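Local coordinates for protein putative alpha/beta hydrolase (Desulfitobacterium hafniense, PDB 4RPC) that is a putative alpha/beta hydrolase whose substrate is unknown, and which probably cleaves it by a serine-nucleophile mechanism, at residues G210-Y215 and F236-H241; G147-S152 and A161-V166; G121-M126 and A217-L222. All blocks are in the same frame, centred on the assembly; numbering follows the deposited sequence.

Contact 1: residues G210-Y215 and F236-H241; sequences GGNEIY and FPNRGH
H241 and E213 meet in what is probably the histidine-acid part of a Ser-His-Glu catalytic triad, carried on the loops that follow the parallel strands 232-236 and 204-210 of the alpha/beta hydrolase sheet. H241 ND1 donates to E213 OE2 over 3.1 Å, with an N-H...O angle of 153°. The oxygen lies almost in the plane of the imidazole, whereas the nitrogen approaches from above the carboxylate plane, and the two planes stand 69° apart. CG anti to the backbone N and beside the carbonyl carbon (chi1 -173°) places the H241 ring with ND1 at E213 and NE2 at S96 OG, the latter a weak hydrogen bond. E213 reaches the ring by an extended chain whose CG packs 3.6 Å from H241 N. Its second oxygen, OE1, uses the anti lone pair to accept from G210 N at 3.2 Å, which helps to fix the rotation of the carboxylate.

Backbone bonds hold the loops in place. G211 N donates nearly straight to F236 O at 2.7 Å, prolonging the parallel bridge of G210 with F236. A type I turn from G210 to E213 follows, and within it N212 N donates to R239 O at 2.8 Å. Beside this bond the amide of N212 crosses N238, its ND2 lying 3.4 Å from N238 C. G210 C lies 3.0 Å from R239 O, a close backbone approach. R239 NH2 makes a salt bridge to E248 OE2, just before helix 249-259.

The bonding is consistent with a charge relay: OE1 is tied to the strand end at G210 N, OE2 accepts from the imidazole, and H241 probably serves S96, the likely nucleophile.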
loop_
_atom_site.group_PDB
_atom_site.type_symbol
_atom_site.label_atom_id
_atom_site.label_comp_id
_atom_site.label_asym_id
_atom_site.label_seq_id
_atom_site.Cartn_x
_atom_site.Cartn_y
_atom_site.Cartn_z
ATOM N N GLY A 210 -13.024 -0.454 1.952
ATOM C CA GLY A 210 -13.842 0.331 2.857
ATOM C C GLY A 210 -15.171 0.630 2.190
ATOM O O GLY A 210 -15.207 1.152 1.074
ATOM N N GLY A 211 -16.261 0.335 2.883
ATOM C CA GLY A 211 -17.597 0.573 2.352
ATOM C C GLY A 211 -17.948 2.005 1.989
ATOM O O GLY A 211 -18.860 2.237 1.246
ATOM N N ASN A 212 -17.278 2.982 2.554
ATOM C CA ASN A 212 -17.534 4.375 2.159
ATOM C C ASN A 212 -16.769 4.829 0.940
ATOM O O ASN A 212 -17.059 5.907 0.414
ATOM C CB ASN A 212 -17.234 5.326 3.315
ATOM C CG ASN A 212 -18.227 5.193 4.431
ATOM O OD1 ASN A 212 -19.272 4.547 4.263
ATOM N ND2 ASN A 212 -17.926 5.813 5.569
ATOM N N GLU A 213 -15.766 4.046 0.519
ATOM C CA GLU A 213 -15.051 4.334 -0.740
ATOM C C GLU A 213 -16.008 4.153 -1.886
ATOM O O GLU A 213 -16.379 3.040 -2.252
ATOM C CB GLU A 213 -13.824 3.455 -0.958
ATOM C CG GLU A 213 -12.730 3.648 0.088
ATOM C CD GLU A 213 -11.463 2.842 -0.216
ATOM O OE1 GLU A 213 -11.379 1.634 0.172
ATOM O OE2 GLU A 213 -10.531 3.434 -0.848
ATOM N N ILE A 214 -16.383 5.270 -2.472
ATOM C CA ILE A 214 -17.352 5.294 -3.572
ATOM C C ILE A 214 -16.983 4.362 -4.730
ATOM O O ILE A 214 -17.838 3.722 -5.288
ATOM C CB ILE A 214 -17.589 6.754 -4.001
ATOM C CG1 ILE A 214 -18.203 7.502 -2.789
ATOM C CG2 ILE A 214 -18.442 6.839 -5.281
ATOM C CD1 ILE A 214 -18.727 8.899 -3.074
ATOM N N TYR A 215 -15.710 4.217 -5.040
ATOM C CA TYR A 215 -15.313 3.351 -6.145
ATOM C C TYR A 215 -14.419 2.248 -5.644
ATOM O O TYR A 215 -13.587 1.734 -6.391
ATOM C CB TYR A 215 -14.615 4.176 -7.248
ATOM C CG TYR A 215 -15.455 5.352 -7.678
ATOM C CD1 TYR A 215 -16.686 5.153 -8.324
ATOM C CD2 TYR A 215 -15.050 6.668 -7.403
ATOM C CE1 TYR A 215 -17.484 6.228 -8.714
ATOM C CE2 TYR A 215 -15.831 7.751 -7.786
ATOM C CZ TYR A 215 -17.048 7.533 -8.445
ATOM O OH TYR A 215 -17.847 8.610 -8.806
ATOM N N PHE A 236 -15.286 -3.616 4.674
ATOM C CA PHE A 236 -15.346 -3.056 6.033
ATOM C C PHE A 236 -16.314 -1.902 5.985
ATOM O O PHE A 236 -16.078 -0.930 5.234
ATOM C CB PHE A 236 -13.951 -2.616 6.487
ATOM C CG PHE A 236 -12.985 -3.749 6.610
ATOM C CD1 PHE A 236 -12.909 -4.477 7.781
ATOM C CD2 PHE A 236 -12.172 -4.108 5.547
ATOM C CE1 PHE A 236 -12.013 -5.553 7.914
ATOM C CE2 PHE A 236 -11.266 -5.173 5.663
ATOM C CZ PHE A 236 -11.196 -5.898 6.846
ATOM N N PRO A 237 -17.451 -2.017 6.708
ATOM C CA PRO A 237 -18.528 -1.045 6.518
ATOM C C PRO A 237 -18.180 0.264 7.192
ATOM O O PRO A 237 -17.404 0.270 8.173
ATOM C CB PRO A 237 -19.726 -1.685 7.232
ATOM C CG PRO A 237 -19.124 -2.602 8.270
ATOM C CD PRO A 237 -17.718 -2.946 7.823
ATOM N N ASN A 238 -18.749 1.347 6.662
ATOM C CA ASN A 238 -18.533 2.710 7.138
ATOM C C ASN A 238 -17.087 3.042 7.290
ATOM O O ASN A 238 -16.735 3.779 8.224
ATOM C CB ASN A 238 -19.185 2.958 8.480
ATOM C CG ASN A 238 -20.626 2.809 8.411
ATOM O OD1 ASN A 238 -21.235 3.420 7.558
ATOM N ND2 ASN A 238 -21.203 1.957 9.261
ATOM N N ARG A 239 -16.266 2.519 6.379
ATOM C CA ARG A 239 -14.834 2.795 6.416
ATOM C C ARG A 239 -14.388 3.400 5.070
ATOM O O ARG A 239 -14.846 2.992 4.005
ATOM C CB ARG A 239 -14.025 1.543 6.790
ATOM C CG ARG A 239 -14.305 0.953 8.190
ATOM C CD ARG A 239 -13.912 1.952 9.272
ATOM N NE ARG A 239 -14.148 1.441 10.618
ATOM C CZ ARG A 239 -15.263 1.631 11.313
ATOM N NH1 ARG A 239 -16.278 2.357 10.835
ATOM N NH2 ARG A 239 -15.356 1.114 12.524
ATOM N N GLY A 240 -13.539 4.428 5.151
ATOM C CA GLY A 240 -12.935 5.009 3.958
ATOM C C GLY A 240 -11.517 4.548 3.670
ATOM O O GLY A 240 -11.001 3.611 4.264
ATOM N N HIS A 241 -10.879 5.234 2.742
ATOM C CA HIS A 241 -9.547 4.863 2.275
ATOM C C HIS A 241 -8.574 4.826 3.429
ATOM O O HIS A 241 -8.378 5.816 4.122
ATOM C CB HIS A 241 -9.070 5.898 1.256
ATOM C CG HIS A 241 -7.784 5.556 0.570
ATOM N ND1 HIS A 241 -7.724 4.718 -0.514
ATOM C CD2 HIS A 241 -6.519 5.993 0.776
ATOM C CE1 HIS A 241 -6.481 4.653 -0.959
ATOM N NE2 HIS A 241 -5.732 5.417 -0.189
#

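Contact 2: residues G147-S152 and A161-V166; sequences GEHLPS and AANNDV
H149 and D165 join two parts of the helical cap that alpha/beta hydrolases commonly insert between core strands, here 112-119 and 204-210. G147, at positive phi, closes helix 130-145 with a Schellman motif; the chain beyond it runs past the start of helix 165-169. The imidazole of H149 is held on three sides. Over one face lies the N163 amide, only 7° from parallel to the ring, with ND2 stacked toward its rim, 3.2 Å from H149 CE1. Over the opposite face comes a methyl group, V166 CG2, also offset toward the rim and 4.0 Å from H149 ND1. At the edge, H149 ND1 donates to D165 OD1 at 3.0 Å and 171°; the acceptor lies in the ring plane and is met on its syn side, with the donor tilted somewhat out of the carboxylate plane.

D165 has its CG between its backbone N and carbonyl carbon (chi1 49°), and from there the carboxylate spreads over two donors. Its other oxygen, OD2, takes the L150 N-H at 2.8 Å, nearly along the C-O axis. One carboxylate thereby binds both a ring and the neighbouring backbone amide. The stacked amide of N163 is itself anchored, since its OD1 accepts from K155 NZ. The L150 side chain packs on A140 and L144 of helix 130-145, while L150 CG also lies 3.6 Å from D165 OD2.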
loop_
_atom_site.group_PDB
_atom_site.type_symbol
_atom_site.label_atom_id
_atom_site.label_comp_id
_atom_site.label_asym_id
_atom_site.label_seq_id
_atom_site.Cartn_x
_atom_site.Cartn_y
_atom_site.Cartn_z
ATOM N N GLY A 147 -4.331 20.170 9.375
ATOM C CA GLY A 147 -5.712 19.892 9.792
ATOM C C GLY A 147 -6.737 20.437 8.821
ATOM O O GLY A 147 -7.895 20.586 9.159
ATOM N N GLU A 148 -6.318 20.703 7.597
ATOM C CA GLU A 148 -7.248 21.139 6.586
ATOM C C GLU A 148 -7.805 19.943 5.796
ATOM O O GLU A 148 -7.078 19.029 5.459
ATOM C CB GLU A 148 -6.523 22.084 5.656
ATOM C CG GLU A 148 -7.338 22.613 4.514
ATOM C CD GLU A 148 -6.480 23.474 3.614
ATOM O OE1 GLU A 148 -5.751 24.357 4.162
ATOM O OE2 GLU A 148 -6.505 23.227 2.370
ATOM N N HIS A 149 -9.083 20.001 5.451
ATOM C CA HIS A 149 -9.768 18.904 4.787
ATOM C C HIS A 149 -9.425 18.749 3.307
ATOM O O HIS A 149 -9.070 19.719 2.627
ATOM C CB HIS A 149 -11.263 19.130 4.895
ATOM C CG HIS A 149 -11.748 19.156 6.300
ATOM N ND1 HIS A 149 -12.044 18.002 6.991
ATOM C CD2 HIS A 149 -11.941 20.178 7.160
ATOM C CE1 HIS A 149 -12.457 18.321 8.208
ATOM N NE2 HIS A 149 -12.386 19.632 8.339
ATOM N N LEU A 150 -9.566 17.522 2.816
ATOM C CA LEU A 150 -9.337 17.219 1.427
ATOM C C LEU A 150 -10.372 17.963 0.586
ATOM O O LEU A 150 -11.510 18.146 1.032
ATOM C CB LEU A 150 -9.422 15.730 1.149
ATOM C CG LEU A 150 -8.496 14.749 1.899
ATOM C CD1 LEU A 150 -8.970 13.300 1.775
ATOM C CD2 LEU A 150 -7.057 14.861 1.455
ATOM N N PRO A 151 -9.988 18.400 -0.624
ATOM C CA PRO A 151 -10.904 19.092 -1.534
ATOM C C PRO A 151 -11.971 18.153 -2.065
ATOM O O PRO A 151 -11.683 16.997 -2.258
ATOM C CB PRO A 151 -9.990 19.485 -2.690
ATOM C CG PRO A 151 -8.917 18.448 -2.684
ATOM C CD PRO A 151 -8.684 18.119 -1.249
ATOM N N SER A 152 -13.200 18.610 -2.277
ATOM C CA SER A 152 -14.148 17.806 -3.024
ATOM C C SER A 152 -13.737 17.769 -4.470
ATOM O O SER A 152 -13.169 18.728 -4.985
ATOM C CB SER A 152 -15.514 18.414 -2.946
ATOM O OG SER A 152 -15.949 18.291 -1.624
ATOM N N ALA A 161 -16.933 11.870 3.419
ATOM C CA ALA A 161 -18.035 12.863 3.445
ATOM C C ALA A 161 -18.416 13.300 4.879
ATOM O O ALA A 161 -18.925 14.380 5.066
ATOM C CB ALA A 161 -19.264 12.322 2.742
ATOM N N ALA A 162 -18.134 12.488 5.883
ATOM C CA ALA A 162 -18.381 12.907 7.272
ATOM C C ALA A 162 -17.333 13.911 7.786
ATOM O O ALA A 162 -17.387 14.335 8.951
ATOM C CB ALA A 162 -18.443 11.705 8.203
ATOM N N ASN A 163 -16.376 14.290 6.950
ATOM C CA ASN A 163 -15.323 15.166 7.416
ATOM C C ASN A 163 -14.444 14.550 8.464
ATOM O O ASN A 163 -13.844 15.236 9.266
ATOM C CB ASN A 163 -15.921 16.478 7.960
ATOM C CG ASN A 163 -15.630 17.632 7.081
ATOM O OD1 ASN A 163 -15.395 17.466 5.881
ATOM N ND2 ASN A 163 -15.613 18.817 7.666
ATOM N N ASN A 164 -14.341 13.243 8.434
ATOM C CA ASN A 164 -13.420 12.558 9.301
ATOM C C ASN A 164 -12.047 12.332 8.634
ATOM O O ASN A 164 -11.214 11.622 9.174
ATOM C CB ASN A 164 -14.068 11.230 9.752
ATOM C CG ASN A 164 -14.500 10.345 8.578
ATOM O OD1 ASN A 164 -14.900 10.840 7.505
ATOM N ND2 ASN A 164 -14.390 9.023 8.766
ATOM N N ASP A 165 -11.799 12.945 7.467
ATOM C CA ASP A 165 -10.532 12.714 6.709
ATOM C C ASP A 165 -9.274 13.145 7.459
ATOM O O ASP A 165 -8.260 12.460 7.424
ATOM C CB ASP A 165 -10.594 13.396 5.337
ATOM C CG ASP A 165 -11.049 14.842 5.423
ATOM O OD1 ASP A 165 -12.044 15.179 6.117
ATOM O OD2 ASP A 165 -10.382 15.658 4.798
ATOM N N VAL A 166 -9.353 14.284 8.150
ATOM C CA VAL A 166 -8.256 14.710 9.005
ATOM C C VAL A 166 -8.008 13.725 10.164
ATOM O O VAL A 166 -6.893 13.272 10.392
ATOM C CB VAL A 166 -8.499 16.122 9.543
ATOM C CG1 VAL A 166 -7.481 16.483 10.597
ATOM C CG2 VAL A 166 -8.386 17.133 8.422
#

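Contact 3: residues G121-M126 and A217-L222; sequences GQYEGM and AQFTPL
F219 and Y123 form an offset edge-to-face aromatic pair where the loop after strand 112-119 of the alpha/beta hydrolase core meets the turn that leads into helix 220-226. The ring planes stand at 88° and the centroids 5.7 Å apart, with the edge of Y123 directed at the face of F219. Starting at the root of the F219 side chain, CB lies near the plane of the Y123 ring, 3.7 Å from CD2, and CG keeps to the same tyrosine atom. Beyond CG the ring lies against the backbone of the other segment. On one side CD2 approaches G121 O, and CE2 comes 3.7 Å from Q122 CA. On the other, CE1 meets E124 N and, at 3.9 Å, E124 CB. At the tip, CZ is 3.7 Å from Y123 N. Y123 N sits over the centre of one face of the F219 ring, and Q218 CG covers the opposite face.

A type I turn from A217 to T220 brings F219 into place, with A217 O accepting from both T220 N and T220 OG1. Y123 in turn packs on helix 97-108, and Q122 NE2 donates to S96. E124 OE1 and Q218 NE2 remain 3.8 Å apart, without a hydrogen bond.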
loop_
_atom_site.group_PDB
_atom_site.type_symbol
_atom_site.label_atom_id
_atom_site.label_comp_id
_atom_site.label_asym_id
_atom_site.label_seq_id
_atom_site.Cartn_x
_atom_site.Cartn_y
_atom_site.Cartn_z
ATOM N N GLY A 121 -5.859 -0.064 -3.497
ATOM C CA GLY A 121 -5.050 -0.034 -4.682
ATOM C C GLY A 121 -5.772 0.661 -5.797
ATOM O O GLY A 121 -7.015 0.617 -5.864
ATOM N N GLN A 122 -4.982 1.313 -6.643
ATOM C CA GLN A 122 -5.455 2.121 -7.753
ATOM C C GLN A 122 -4.489 1.734 -8.874
ATOM O O GLN A 122 -3.306 1.832 -8.686
ATOM C CB GLN A 122 -5.409 3.645 -7.379
ATOM C CG GLN A 122 -4.011 4.343 -7.155
ATOM C CD GLN A 122 -3.333 4.265 -5.703
ATOM O OE1 GLN A 122 -2.070 4.306 -5.583
ATOM N NE2 GLN A 122 -4.166 4.172 -4.611
ATOM N N TYR A 123 -4.976 1.191 -9.992
ATOM C CA TYR A 123 -4.065 0.579 -10.990
ATOM C C TYR A 123 -4.324 0.995 -12.433
ATOM O O TYR A 123 -3.839 0.355 -13.372
ATOM C CB TYR A 123 -4.116 -0.946 -10.923
ATOM C CG TYR A 123 -4.143 -1.516 -9.531
ATOM C CD1 TYR A 123 -2.944 -1.827 -8.830
ATOM C CD2 TYR A 123 -5.350 -1.768 -8.909
ATOM C CE1 TYR A 123 -2.968 -2.362 -7.546
ATOM C CE2 TYR A 123 -5.370 -2.268 -7.610
ATOM C CZ TYR A 123 -4.174 -2.570 -6.947
ATOM O OH TYR A 123 -4.262 -3.091 -5.676
ATOM N N GLU A 124 -5.021 2.092 -12.604
ATOM C CA GLU A 124 -5.509 2.498 -13.926
ATOM C C GLU A 124 -4.370 2.895 -14.900
ATOM O O GLU A 124 -4.255 2.365 -16.036
ATOM C CB GLU A 124 -6.478 3.660 -13.742
ATOM C CG GLU A 124 -7.063 4.206 -15.025
ATOM C CD GLU A 124 -8.017 3.219 -15.669
ATOM O OE1 GLU A 124 -9.180 3.094 -15.195
ATOM O OE2 GLU A 124 -7.593 2.558 -16.637
ATOM N N GLY A 125 -3.556 3.842 -14.476
ATOM C CA GLY A 125 -2.527 4.385 -15.314
ATOM C C GLY A 125 -2.975 5.629 -16.048
ATOM O O GLY A 125 -3.547 5.544 -17.082
HETATM N N MSE A 126 -2.699 6.788 -15.500
HETATM C CA MSE A 126 -3.251 8.011 -15.990
HETATM C C MSE A 126 -2.546 8.687 -17.130
HETATM O O MSE A 126 -2.991 9.734 -17.521
HETATM C CB MSE A 126 -3.241 9.052 -14.919
HETATM C CG MSE A 126 -3.366 8.551 -13.530
HETATM SE SE MSE A 126 -4.686 9.669 -12.722
HETATM C CE MSE A 126 -5.944 8.280 -13.259
ATOM N N ALA A 217 -14.613 -0.814 -5.375
ATOM C CA ALA A 217 -14.560 -2.055 -6.166
ATOM C C ALA A 217 -14.083 -1.916 -7.643
ATOM O O ALA A 217 -14.018 -2.909 -8.385
ATOM C CB ALA A 217 -15.928 -2.730 -6.111
ATOM N N GLN A 218 -13.718 -0.710 -8.066
ATOM C CA GLN A 218 -13.437 -0.442 -9.489
ATOM C C GLN A 218 -12.429 -1.407 -10.096
ATOM O O GLN A 218 -12.566 -1.810 -11.232
ATOM C CB GLN A 218 -12.879 0.979 -9.608
ATOM C CG GLN A 218 -12.483 1.480 -11.008
ATOM C CD GLN A 218 -11.902 2.898 -10.940
ATOM O OE1 GLN A 218 -11.980 3.554 -9.897
ATOM N NE2 GLN A 218 -11.309 3.367 -12.033
ATOM N N PHE A 219 -11.424 -1.806 -9.316
ATOM C CA PHE A 219 -10.318 -2.606 -9.853
ATOM C C PHE A 219 -10.414 -4.123 -9.627
ATOM O O PHE A 219 -9.554 -4.912 -10.069
ATOM C CB PHE A 219 -9.001 -2.002 -9.388
ATOM C CG PHE A 219 -8.813 -0.579 -9.859
ATOM C CD1 PHE A 219 -8.546 -0.312 -11.194
ATOM C CD2 PHE A 219 -8.923 0.478 -8.986
ATOM C CE1 PHE A 219 -8.393 0.997 -11.637
ATOM C CE2 PHE A 219 -8.768 1.773 -9.424
ATOM C CZ PHE A 219 -8.513 2.032 -10.744
ATOM N N THR A 220 -11.497 -4.567 -9.014
ATOM C CA THR A 220 -11.578 -5.971 -8.693
ATOM C C THR A 220 -11.720 -6.832 -9.978
ATOM O O THR A 220 -11.127 -7.896 -10.056
ATOM C CB THR A 220 -12.656 -6.261 -7.627
ATOM O OG1 THR A 220 -13.963 -6.088 -8.193
ATOM C CG2 THR A 220 -12.474 -5.343 -6.376
ATOM N N PRO A 221 -12.462 -6.369 -10.984
ATOM C CA PRO A 221 -12.445 -7.148 -12.247
ATOM C C PRO A 221 -11.039 -7.348 -12.856
ATOM O O PRO A 221 -10.693 -8.443 -13.268
ATOM C CB PRO A 221 -13.297 -6.305 -13.196
ATOM C CG PRO A 221 -14.170 -5.477 -12.327
ATOM C CD PRO A 221 -13.485 -5.303 -11.008
ATOM N N LEU A 222 -10.238 -6.295 -12.902
ATOM C CA LEU A 222 -8.869 -6.404 -13.387
ATOM C C LEU A 222 -8.038 -7.389 -12.576
ATOM O O LEU A 222 -7.309 -8.222 -13.118
ATOM C CB LEU A 222 -8.183 -5.026 -13.346
ATOM C CG LEU A 222 -6.742 -4.996 -13.837
ATOM C CD1 LEU A 222 -6.624 -5.663 -15.203
ATOM C CD2 LEU A 222 -6.328 -3.552 -13.916
#

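How the contacts relate
Along the chain the first segment of contact 3 comes first, then the whole of contact 2, then contacts 1 and 3 alternate: 210-215, 217-222 and finally 236-241. Contacts 1 and 3 adjoin in sequence, their centres about 15 Å apart, and both use loops at the ends of core strands: 112-119, 204-210 and 232-236 lie side by side in the sheet. Contact 2 belongs to the helical region between strands 112-119 and 204-210; its centre is about 15 Å from that of contact 1 and 23 Å from that of contact 3. Contact 1 and Q122 of contact 3 both reach S96, consistent with a catalytic centre formed by loops at the ends of the core strands, with contact 2 in the neighbouring helical region.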